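Local coordinates for ABC transporter sugar binding protein (Xanthomonas axonopodis pv. citri, PDB 3UOR) that probably binds maltose or related sugars as the periplasmic substrate-binding component, MalE, of an ABC importer, at residues Y252-G257 with G282-A287; D152-A157 with Y259-S264; R207-H212 with E411-R416. All coordinates share one frame; numbering follows the deposited sequence.

Contact 1 (Y252-G257 with G282-A287)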
# COMPACT_ATOMS: atom_id res chain seq x y z
N TYR A 252 -17.39 -14.01 -2.22
CA TYR A 252 -18.49 -14.90 -1.88
C TYR A 252 -18.32 -15.58 -0.53
O TYR A 252 -19.27 -15.65 0.25
CB TYR A 252 -18.74 -15.90 -3.00
CG TYR A 252 -19.28 -15.20 -4.22
CD1 TYR A 252 -20.39 -14.36 -4.13
CD2 TYR A 252 -18.67 -15.35 -5.47
CE1 TYR A 252 -20.89 -13.70 -5.24
CE2 TYR A 252 -19.16 -14.69 -6.59
CZ TYR A 252 -20.27 -13.87 -6.46
OH TYR A 252 -20.77 -13.22 -7.56
N GLU A 253 -17.11 -16.03 -0.22
CA GLU A 253 -16.84 -16.59 1.10
C GLU A 253 -17.19 -15.60 2.21
O GLU A 253 -17.76 -15.97 3.25
CB GLU A 253 -15.39 -17.05 1.22
CG GLU A 253 -15.02 -18.20 0.29
CD GLU A 253 -15.69 -19.52 0.66
OE1 GLU A 253 -15.14 -20.58 0.29
OE2 GLU A 253 -16.76 -19.51 1.32
N PHE A 254 -16.85 -14.33 1.98
CA PHE A 254 -17.14 -13.26 2.93
C PHE A 254 -18.65 -13.14 3.13
O PHE A 254 -19.14 -13.18 4.27
CB PHE A 254 -16.55 -11.95 2.40
CG PHE A 254 -16.86 -10.73 3.22
CD1 PHE A 254 -16.05 -10.34 4.27
CD2 PHE A 254 -17.93 -9.90 2.88
CE1 PHE A 254 -16.32 -9.17 5.00
CE2 PHE A 254 -18.21 -8.74 3.60
CZ PHE A 254 -17.40 -8.37 4.65
N PHE A 255 -19.40 -13.04 2.04
CA PHE A 255 -20.86 -12.92 2.12
C PHE A 255 -21.54 -14.25 2.50
O PHE A 255 -22.71 -14.28 2.88
CB PHE A 255 -21.43 -12.37 0.81
CG PHE A 255 -21.11 -10.92 0.57
CD1 PHE A 255 -21.44 -9.96 1.51
CD2 PHE A 255 -20.50 -10.51 -0.60
CE1 PHE A 255 -21.15 -8.63 1.29
CE2 PHE A 255 -20.22 -9.18 -0.82
CZ PHE A 255 -20.54 -8.24 0.12
N ASN A 256 -20.79 -15.34 2.40
CA ASN A 256 -21.26 -16.64 2.85
C ASN A 256 -21.00 -16.86 4.33
O ASN A 256 -21.49 -17.83 4.90
CB ASN A 256 -20.62 -17.77 2.04
CG ASN A 256 -21.36 -18.04 0.75
OD1 ASN A 256 -22.55 -17.74 0.63
ND2 ASN A 256 -20.66 -18.61 -0.23
N GLY A 257 -20.23 -15.98 4.95
CA GLY A 257 -20.00 -16.07 6.38
C GLY A 257 -18.88 -17.03 6.79
O GLY A 257 -18.73 -17.33 7.97
N GLY A 282 -25.56 -2.54 3.05
CA GLY A 282 -25.34 -1.95 4.36
C GLY A 282 -25.09 -2.88 5.54
O GLY A 282 -25.04 -2.43 6.69
N ASN A 283 -24.93 -4.18 5.29
CA ASN A 283 -24.53 -5.10 6.35
C ASN A 283 -23.03 -5.43 6.34
O ASN A 283 -22.59 -6.35 7.02
CB ASN A 283 -25.36 -6.39 6.31
CG ASN A 283 -26.72 -6.20 6.96
OD1 ASN A 283 -26.83 -6.12 8.19
ND2 ASN A 283 -27.76 -6.12 6.14
N TRP A 284 -22.25 -4.66 5.59
CA TRP A 284 -20.81 -4.77 5.66
C TRP A 284 -20.19 -3.39 5.54
O TRP A 284 -20.81 -2.47 5.03
CB TRP A 284 -20.27 -5.68 4.55
CG TRP A 284 -20.52 -5.13 3.18
CD1 TRP A 284 -21.70 -5.18 2.48
CD2 TRP A 284 -19.58 -4.44 2.34
NE1 TRP A 284 -21.54 -4.57 1.26
CE2 TRP A 284 -20.25 -4.10 1.15
CE3 TRP A 284 -18.25 -4.06 2.49
CZ2 TRP A 284 -19.64 -3.42 0.12
CZ3 TRP A 284 -17.63 -3.37 1.46
CH2 TRP A 284 -18.33 -3.06 0.29
N GLY A 285 -18.96 -3.26 6.03
CA GLY A 285 -18.27 -2.00 5.97
C GLY A 285 -16.79 -2.16 6.05
O GLY A 285 -16.28 -3.28 5.96
N THR A 286 -16.09 -1.04 6.23
CA THR A 286 -14.66 -1.04 6.36
C THR A 286 -14.30 -0.35 7.68
O THR A 286 -15.01 0.54 8.11
CB THR A 286 -14.04 -0.27 5.20
OG1 THR A 286 -14.55 1.06 5.21
CG2 THR A 286 -14.40 -0.90 3.87
N ALA A 287 -13.20 -0.77 8.32
CA ALA A 287 -12.78 -0.18 9.58
C ALA A 287 -11.28 -0.11 9.59
O ALA A 287 -10.61 -0.99 9.08
CB ALA A 287 -13.28 -1.02 10.80
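An aromatic cluster joins helix 250-256 to strand 284-287 of the mixed sheet, in a solute-binding protein of the ABC-transporter kind. Phe254 and Phe255 from the last turn of the helix both reach Trp284 on the strand. Phe255 meets the indole edge-to-face, as a T-shaped pair. The rim of its ring points at one face of the five-membered ring of Trp284. The Phe255 ring and the five-membered ring of Trp284 have centroids 5.2 Å apart and planes at 80°. The closest approach is Phe255 CE1 to Trp284 CD1, 3.7 Å. Phe255 CZ lies 4.0 Å from Trp284 NE1. Trp284 CG sits between the backbone N and the carbonyl carbon (chi1 64°), which leaves the indole beside the strand with a face turned to Phe255. Phe254 takes a different part of the tryptophan. Its CE2 touches Trp284 CB at 3.8 Å, and CB lies at the edge of the phenyl ring, near its plane. The CB of Phe254 points toward the strand, and CG lies opposite the backbone N (chi1 175°). The two phenylalanines also pack on each other, with Phe254 CD2 over a face of the Phe255 ring. Phe272 meets both Phe254 and Trp284. The helix ends just beyond this pair, at Gly257, in a Schellman motif with positive phi. Across the two segments there is no hydrogen bond. The contact is buried and apolar; the C-H edge of Phe255 faces the indole pi system, and Gln276 OE1 satisfies the indole N-H of Trp284.

Contact 2 (D152-A157 with Y259-S264)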
# COMPACT_ATOMS: atom_id res chain seq x y z
N ASP A 152 -23.51 -7.55 10.41
CA ASP A 152 -24.42 -8.51 11.02
C ASP A 152 -23.66 -9.55 11.85
O ASP A 152 -24.00 -9.78 13.00
CB ASP A 152 -25.29 -9.17 9.95
CG ASP A 152 -24.47 -9.80 8.82
OD1 ASP A 152 -23.28 -9.45 8.69
OD2 ASP A 152 -25.02 -10.64 8.08
N LEU A 153 -22.61 -10.14 11.29
CA LEU A 153 -21.84 -11.14 12.04
C LEU A 153 -21.17 -10.53 13.27
O LEU A 153 -21.05 -11.18 14.31
CB LEU A 153 -20.80 -11.81 11.14
CG LEU A 153 -21.19 -13.10 10.39
CD1 LEU A 153 -22.55 -12.97 9.74
CD2 LEU A 153 -20.14 -13.53 9.35
N LEU A 154 -20.74 -9.28 13.17
CA LEU A 154 -20.14 -8.57 14.30
C LEU A 154 -21.17 -8.38 15.42
O LEU A 154 -20.87 -8.61 16.60
CB LEU A 154 -19.61 -7.21 13.85
CG LEU A 154 -18.95 -6.38 14.95
CD1 LEU A 154 -17.69 -7.06 15.47
CD2 LEU A 154 -18.62 -5.00 14.41
N ARG A 155 -22.37 -7.97 15.03
CA ARG A 155 -23.49 -7.78 15.96
C ARG A 155 -23.92 -9.10 16.60
O ARG A 155 -24.22 -9.15 17.80
CB ARG A 155 -24.67 -7.08 15.24
CG ARG A 155 -25.98 -7.02 16.05
CD ARG A 155 -27.05 -6.18 15.35
NE ARG A 155 -26.95 -6.22 13.90
CZ ARG A 155 -26.53 -5.19 13.16
NH1 ARG A 155 -26.19 -4.05 13.75
NH2 ARG A 155 -26.45 -5.31 11.82
N GLU A 156 -23.93 -10.18 15.83
CA GLU A 156 -24.29 -11.47 16.38
C GLU A 156 -23.30 -11.92 17.44
O GLU A 156 -23.67 -12.58 18.40
CB GLU A 156 -24.47 -12.52 15.29
CG GLU A 156 -25.70 -12.20 14.44
CD GLU A 156 -25.80 -13.02 13.17
OE1 GLU A 156 -25.08 -14.04 13.05
OE2 GLU A 156 -26.60 -12.63 12.30
N ALA A 157 -22.04 -11.53 17.27
CA ALA A 157 -21.05 -11.87 18.28
C ALA A 157 -21.13 -10.90 19.46
O ALA A 157 -20.40 -11.04 20.43
CB ALA A 157 -19.65 -11.88 17.68
N TYR A 259 -15.92 -16.27 6.97
CA TYR A 259 -15.13 -15.45 7.88
C TYR A 259 -15.77 -14.08 7.96
O TYR A 259 -16.32 -13.60 6.98
CB TYR A 259 -13.67 -15.35 7.43
CG TYR A 259 -13.49 -15.21 5.93
CD1 TYR A 259 -13.20 -16.31 5.14
CD2 TYR A 259 -13.61 -13.97 5.32
CE1 TYR A 259 -13.05 -16.19 3.79
CE2 TYR A 259 -13.46 -13.84 3.96
CZ TYR A 259 -13.18 -14.96 3.20
OH TYR A 259 -13.02 -14.84 1.84
N ALA A 260 -15.67 -13.45 9.14
CA ALA A 260 -16.31 -12.16 9.39
C ALA A 260 -15.49 -10.95 8.91
O ALA A 260 -16.07 -9.93 8.48
CB ALA A 260 -16.60 -12.04 10.88
N PHE A 261 -14.16 -11.06 9.02
CA PHE A 261 -13.25 -9.99 8.59
C PHE A 261 -12.36 -10.43 7.44
O PHE A 261 -11.96 -11.60 7.33
CB PHE A 261 -12.30 -9.53 9.72
CG PHE A 261 -12.99 -9.09 10.98
CD1 PHE A 261 -14.29 -8.63 10.97
CD2 PHE A 261 -12.29 -9.10 12.19
CE1 PHE A 261 -14.90 -8.20 12.14
CE2 PHE A 261 -12.90 -8.68 13.36
CZ PHE A 261 -14.20 -8.23 13.34
N TYR A 262 -11.99 -9.46 6.61
CA TYR A 262 -11.05 -9.67 5.53
C TYR A 262 -10.13 -8.45 5.53
O TYR A 262 -10.59 -7.31 5.38
CB TYR A 262 -11.80 -9.82 4.21
CG TYR A 262 -10.94 -9.99 2.98
CD1 TYR A 262 -9.87 -10.86 2.97
CD2 TYR A 262 -11.25 -9.32 1.81
CE1 TYR A 262 -9.09 -11.03 1.82
CE2 TYR A 262 -10.49 -9.48 0.64
CZ TYR A 262 -9.41 -10.33 0.67
OH TYR A 262 -8.66 -10.48 -0.47
N LEU A 263 -8.84 -8.68 5.74
CA LEU A 263 -7.87 -7.61 5.79
C LEU A 263 -7.32 -7.31 4.40
O LEU A 263 -6.48 -8.05 3.90
CB LEU A 263 -6.74 -7.99 6.74
CG LEU A 263 -5.99 -6.85 7.43
CD1 LEU A 263 -5.03 -7.41 8.46
CD2 LEU A 263 -5.25 -6.00 6.38
N SER A 264 -7.75 -6.21 3.78
CA SER A 264 -7.38 -5.96 2.38
C SER A 264 -7.54 -4.50 1.95
O SER A 264 -7.82 -3.61 2.77
CB SER A 264 -8.20 -6.88 1.46
OG SER A 264 -7.58 -7.05 0.20
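This is a small apolar helix-to-strand contact between the middle of the short helix 151-156 and residues 260-261 of strand 259-264, in the part of the fold that also holds contact 1. Leu153 and Leu154 face Ala260 and Phe261. The backbones come nearest at Leu153 and Ala260, whose CA atoms are 6.2 Å apart, a close approach consistent with the small alanine side chain. The CB of Leu153 points toward the strand. Its CD2 methyl lies 4.1 Å from Ala260 CB, and the same methyl is equally near Ala260 CA. One branch thus rests on both carbons of the alanine. Leu154 makes the second touch. Its CD1 methyl comes to the edge of the Phe261 ring, near the ring plane, at 4.3 Å from CZ. Leu154 CG lies opposite its backbone N (chi1 180°), and with chi2 at 65° CD1 reaches that phenyl rim. Both touches are at van der Waals range, and no hydrogen bond crosses. The chain turns a corner at Ala260, whose backbone bonds to that of Arg150. Arg150 also forms a salt bridge with Asp152. Helix 166-180 packs against the contact. Its Ile176 touches Ala260 and Phe261, while its Val172 touches Leu154. Met162 and Tyr149 each pack on both Leu154 and Phe261. Strand 259-264 pairs with strand 134-150, antiparallel to it, and with strand 187-188, parallel to it; Phe261 makes backbone bonds on the latter side.

Contact 3 (R207-H212 with E411-R416)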
# COMPACT_ATOMS: atom_id res chain seq x y z
N ARG A 207 12.23 0.21 13.93
CA ARG A 207 12.34 0.10 12.49
C ARG A 207 12.67 -1.37 12.14
O ARG A 207 13.33 -2.06 12.92
CB ARG A 207 13.47 1.02 12.07
CG ARG A 207 13.58 1.37 10.61
CD ARG A 207 14.79 2.29 10.40
NE ARG A 207 14.99 2.60 9.00
CZ ARG A 207 14.10 3.23 8.25
NH1 ARG A 207 12.95 3.63 8.78
NH2 ARG A 207 14.36 3.47 6.96
N LEU A 208 12.20 -1.85 10.99
CA LEU A 208 12.45 -3.22 10.55
C LEU A 208 13.89 -3.47 10.08
O LEU A 208 14.31 -4.62 9.95
CB LEU A 208 11.46 -3.61 9.46
CG LEU A 208 10.07 -3.92 10.00
CD1 LEU A 208 9.09 -4.19 8.89
CD2 LEU A 208 10.12 -5.12 10.96
N LEU A 209 14.65 -2.41 9.80
CA LEU A 209 16.09 -2.54 9.51
C LEU A 209 16.84 -1.70 10.52
O LEU A 209 16.24 -0.86 11.20
CB LEU A 209 16.41 -2.05 8.10
CG LEU A 209 15.69 -2.75 6.95
CD1 LEU A 209 16.16 -2.17 5.62
CD2 LEU A 209 15.97 -4.27 7.02
N ARG A 210 18.15 -1.89 10.62
CA ARG A 210 18.92 -1.12 11.59
C ARG A 210 20.27 -0.75 11.03
O ARG A 210 20.70 -1.28 10.00
CB ARG A 210 19.11 -1.90 12.88
CG ARG A 210 19.87 -3.23 12.66
CD ARG A 210 19.92 -4.07 13.93
NE ARG A 210 20.55 -5.36 13.65
CZ ARG A 210 21.86 -5.55 13.60
NH1 ARG A 210 22.67 -4.52 13.82
NH2 ARG A 210 22.35 -6.75 13.32
N ASP A 211 20.94 0.16 11.73
CA ASP A 211 22.31 0.55 11.44
C ASP A 211 22.49 0.97 9.98
O ASP A 211 23.13 0.29 9.18
CB ASP A 211 23.28 -0.58 11.81
CG ASP A 211 24.74 -0.18 11.64
OD1 ASP A 211 25.59 -1.06 11.40
OD2 ASP A 211 25.03 1.03 11.76
N HIS A 212 21.90 2.12 9.66
CA HIS A 212 21.96 2.70 8.32
C HIS A 212 21.26 1.80 7.33
O HIS A 212 21.58 1.80 6.13
CB HIS A 212 23.40 2.98 7.90
CG HIS A 212 24.07 4.01 8.74
ND1 HIS A 212 24.97 3.70 9.74
CD2 HIS A 212 23.96 5.36 8.74
CE1 HIS A 212 25.40 4.81 10.31
NE2 HIS A 212 24.81 5.83 9.72
N GLU A 411 22.27 -11.09 4.33
CA GLU A 411 22.84 -11.47 3.02
C GLU A 411 22.32 -10.57 1.91
O GLU A 411 23.09 -10.05 1.09
CB GLU A 411 22.56 -12.94 2.70
CG GLU A 411 23.08 -13.84 3.78
CD GLU A 411 22.72 -15.30 3.56
OE1 GLU A 411 21.82 -15.57 2.73
OE2 GLU A 411 23.34 -16.16 4.24
N ILE A 412 21.00 -10.39 1.87
CA ILE A 412 20.41 -9.50 0.86
C ILE A 412 21.06 -8.10 0.90
O ILE A 412 21.35 -7.50 -0.15
CB ILE A 412 18.88 -9.42 1.03
CG1 ILE A 412 18.25 -10.77 0.65
CG2 ILE A 412 18.31 -8.29 0.20
CD1 ILE A 412 16.85 -10.95 1.12
N LEU A 413 21.34 -7.61 2.10
CA LEU A 413 21.87 -6.26 2.26
C LEU A 413 23.39 -6.20 2.15
O LEU A 413 23.99 -5.15 2.38
CB LEU A 413 21.44 -5.67 3.62
CG LEU A 413 19.93 -5.42 3.77
CD1 LEU A 413 19.55 -5.08 5.21
CD2 LEU A 413 19.49 -4.31 2.83
N ALA A 414 24.03 -7.32 1.81
CA ALA A 414 25.48 -7.38 1.85
C ALA A 414 26.13 -6.36 0.93
O ALA A 414 27.14 -5.78 1.29
CB ALA A 414 25.99 -8.79 1.50
N LYS A 415 25.61 -6.19 -0.29
CA LYS A 415 26.25 -5.25 -1.22
C LYS A 415 26.09 -3.81 -0.70
O LYS A 415 27.06 -3.04 -0.65
CB LYS A 415 25.63 -5.37 -2.60
CG LYS A 415 26.22 -4.42 -3.62
CD LYS A 415 25.53 -4.63 -4.95
CE LYS A 415 26.12 -3.75 -6.04
NZ LYS A 415 25.57 -4.10 -7.39
N ARG A 416 24.88 -3.47 -0.30
CA ARG A 416 24.61 -2.16 0.30
C ARG A 416 25.56 -1.91 1.48
O ARG A 416 26.24 -0.89 1.52
CB ARG A 416 23.16 -2.07 0.79
CG ARG A 416 22.85 -0.80 1.60
CD ARG A 416 21.45 -0.83 2.21
NE ARG A 416 21.26 0.32 3.09
CZ ARG A 416 20.90 1.53 2.65
NH1 ARG A 416 20.67 1.73 1.36
NH2 ARG A 416 20.77 2.53 3.50
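Arg416 reaches from helix 414-422 to the backbone of His212. From CB its CG runs anti to the backbone N (chi1 172°), and the chain stays extended through CD to NE. This length carries the guanidinium across to the loop after strand 209-210. NE makes a weak hydrogen bond to His212 O at 3.4 Å. CZ lies 3.6 Å from that oxygen. At the tip, NH2 gives the main bond, 2.8 Å to His212 O, with an N-H...O angle of 165°. The oxygen sits at the guanidinium edge, nearly in its plane. NH2 lies off the carbonyl plane of His212, tilted by 33°. The side chain also touches Asn214.

Strand 209-210 and strand 215-216 form a small antiparallel sheet, joined by the turn that carries His212. Helix 398-412 ends within segment 411-416, and Leu413 separates it from helix 414-422, at the N-cap position. Leu413 CD1 meets Leu209 CD2 at 4.1 Å, an apolar touch. Ile380 of helix 377-394 packs on Leu413. The His212 ring meets the ring of Phe420, farther along helix 414-422.

Contacts 1 and 2 form one neighbourhood, with centres 7 Å apart. Helix 250-256 is followed in the chain by strand 259-264, and both contacts reach the same mixed sheet. They touch through packing: Phe254 CE1 lies 3.6 Å from Ala260 O, and Glu253 CB lies 3.3 Å from Tyr259 OH. Their segments alternate along the chain, as do those of contacts 2 and 3. Contact 3 stands apart, its centre about 40 Å from that of contact 1 and 38 Å from that of contact 2. The nearest atoms are about 20 Å and 14 Å away. Contact 1 is nested within the chain span closed by contact 3, and the two lie on opposite sides of the chain's centre.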